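Local coordinates for putative glutathionylspermidine synthase (Methylobacillus flagellatus, PDB 3N6X), which is probably an ATP-grasp ligase related to glutathionylspermidine synthases, though its substrates are not established, at residues Ala97-Leu102 against Gly138-His143. Numbering follows the deposited sequence.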
loop_
_atom_site.group_PDB
_atom_site.type_symbol
_atom_site.label_atom_id
_atom_site.label_comp_id
_atom_site.label_asym_id
_atom_site.label_seq_id
_atom_site.Cartn_x
_atom_site.Cartn_y
_atom_site.Cartn_z
ATOM N N ALA A 97 -1.121 -9.625 -13.092
ATOM C CA ALA A 97 -1.684 -10.953 -12.790
ATOM C C ALA A 97 -2.888 -10.842 -11.837
ATOM O O ALA A 97 -3.874 -11.541 -12.025
ATOM C CB ALA A 97 -0.616 -11.850 -12.188
ATOM N N LEU A 98 -2.830 -9.909 -10.865
ATOM C CA LEU A 98 -3.932 -9.662 -9.924
ATOM C C LEU A 98 -5.182 -9.128 -10.645
ATOM O O LEU A 98 -6.290 -9.598 -10.368
ATOM C CB LEU A 98 -3.492 -8.714 -8.793
ATOM C CG LEU A 98 -2.639 -9.369 -7.669
ATOM C CD1 LEU A 98 -1.909 -8.308 -6.842
ATOM C CD2 LEU A 98 -3.506 -10.242 -6.741
ATOM N N ASN A 99 -4.990 -8.214 -11.632
ATOM C CA ASN A 99 -6.085 -7.674 -12.456
ATOM C C ASN A 99 -6.645 -8.715 -13.410
ATOM O O ASN A 99 -7.845 -8.742 -13.639
ATOM C CB ASN A 99 -5.639 -6.414 -13.225
ATOM C CG ASN A 99 -5.862 -5.142 -12.435
ATOM O OD1 ASN A 99 -6.936 -4.918 -11.858
ATOM N ND2 ASN A 99 -4.837 -4.310 -12.337
HETATM N N MSE A 100 -5.784 -9.573 -13.968
HETATM C CA MSE A 100 -6.233 -10.652 -14.844
HETATM C C MSE A 100 -6.971 -11.741 -14.041
HETATM O O MSE A 100 -7.965 -12.289 -14.518
HETATM C CB MSE A 100 -5.065 -11.229 -15.622
HETATM C CG MSE A 100 -4.508 -10.249 -16.632
HETATM SE SE MSE A 100 -2.969 -10.934 -17.538
HETATM C CE MSE A 100 -3.925 -12.056 -18.806
ATOM N N PHE A 101 -6.532 -11.978 -12.791
ATOM C CA PHE A 101 -7.204 -12.899 -11.872
ATOM C C PHE A 101 -8.621 -12.407 -11.579
ATOM O O PHE A 101 -9.566 -13.189 -11.669
ATOM C CB PHE A 101 -6.409 -13.048 -10.558
ATOM C CG PHE A 101 -7.195 -13.726 -9.460
ATOM C CD1 PHE A 101 -7.485 -15.088 -9.528
ATOM C CD2 PHE A 101 -7.674 -13.000 -8.377
ATOM C CE1 PHE A 101 -8.247 -15.709 -8.533
ATOM C CE2 PHE A 101 -8.447 -13.616 -7.384
ATOM C CZ PHE A 101 -8.718 -14.973 -7.460
ATOM N N LEU A 102 -8.767 -11.089 -11.279
ATOM C CA LEU A 102 -10.063 -10.456 -10.978
ATOM C C LEU A 102 -11.027 -10.502 -12.167
ATOM O O LEU A 102 -12.190 -10.829 -11.987
ATOM C CB LEU A 102 -9.879 -9.026 -10.438
ATOM C CG LEU A 102 -9.364 -8.965 -8.993
ATOM C CD1 LEU A 102 -8.771 -7.590 -8.669
ATOM C CD2 LEU A 102 -10.474 -9.347 -7.982
ATOM N N GLY A 138 -11.484 -1.408 -19.813
ATOM C CA GLY A 138 -10.107 -1.874 -19.987
ATOM C C GLY A 138 -9.733 -3.107 -19.183
ATOM O O GLY A 138 -8.554 -3.462 -19.118
ATOM N N GLY A 139 -10.719 -3.735 -18.529
ATOM C CA GLY A 139 -10.482 -4.893 -17.666
ATOM C C GLY A 139 -9.667 -4.561 -16.423
ATOM O O GLY A 139 -9.029 -5.445 -15.832
ATOM N N VAL A 140 -9.671 -3.281 -16.022
ATOM C CA VAL A 140 -8.933 -2.824 -14.849
ATOM C C VAL A 140 -9.823 -2.835 -13.615
ATOM O O VAL A 140 -10.867 -2.186 -13.601
ATOM C CB VAL A 140 -8.273 -1.432 -15.088
ATOM C CG1 VAL A 140 -7.540 -0.943 -13.836
ATOM C CG2 VAL A 140 -7.321 -1.481 -16.291
ATOM N N TYR A 141 -9.403 -3.560 -12.572
ATOM C CA TYR A 141 -10.149 -3.627 -11.311
ATOM C C TYR A 141 -9.450 -2.822 -10.252
ATOM O O TYR A 141 -10.103 -2.079 -9.517
ATOM C CB TYR A 141 -10.321 -5.075 -10.846
ATOM C CG TYR A 141 -11.308 -5.865 -11.678
ATOM C CD1 TYR A 141 -10.949 -6.374 -12.930
ATOM C CD2 TYR A 141 -12.601 -6.123 -11.212
ATOM C CE1 TYR A 141 -11.868 -7.069 -13.719
ATOM C CE2 TYR A 141 -13.520 -6.850 -11.984
ATOM C CZ TYR A 141 -13.141 -7.339 -13.225
ATOM O OH TYR A 141 -14.026 -8.074 -13.981
ATOM N N ALA A 142 -8.109 -2.987 -10.151
ATOM C CA ALA A 142 -7.291 -2.268 -9.194
ATOM C C ALA A 142 -6.540 -1.180 -9.933
ATOM O O ALA A 142 -5.421 -1.406 -10.413
ATOM C CB ALA A 142 -6.309 -3.219 -8.502
ATOM N N HIS A 143 -7.179 -0.002 -10.064
ATOM C CA HIS A 143 -6.616 1.191 -10.730
ATOM C C HIS A 143 -5.424 1.674 -9.930
ATOM O O HIS A 143 -4.449 2.160 -10.499
ATOM C CB HIS A 143 -7.701 2.294 -10.866
ATOM C CG HIS A 143 -8.909 1.821 -11.609
ATOM N ND1 HIS A 143 -9.829 0.965 -11.019
ATOM C CD2 HIS A 143 -9.251 2.002 -12.906
ATOM C CE1 HIS A 143 -10.719 0.684 -11.966
ATOM N NE2 HIS A 143 -10.415 1.284 -13.118
HETATM O O HOH W 1 -7.605 -7.593 -16.633
#
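N99 and the backbone of Y141 and A142 make the polar part of this contact. OD1 of N99 accepts two hydrogen bonds from consecutive amides. A142 N lies 2.8 Å from N99 OD1, on a lone pair in the carbonyl plane, and the bond is nearly straight at 176°. Y141 N lies 2.9 Å from N99 OD1. It comes from above the carbonyl plane, and its bond is more bent, at 151°. This double grip fixes the N99 amide and satisfies two buried backbone N-H groups in a segment without regular structure. The N99 side chain also touches S435 on strand 423-435.

A water links the two backbones. The water donates to G139 O at 2.7 Å and, weakly, to N99 O.

The apolar part is L102 against Y141. L102 CB sits over one face of the Y141 ring, 3.9 Å from its centroid, in a CH-pi contact. L102 CD1 meets Y141 CB at 3.7 Å. With CG anti to its carbonyl carbon (chi1 -72°), Y141 lays its ring alongside the helix.

A buried asparagine on helix 81-105 accepts from two consecutive loop amides and so ties the helix to the loop leading into strand 144-151, within the circularly permuted ATP-grasp family region.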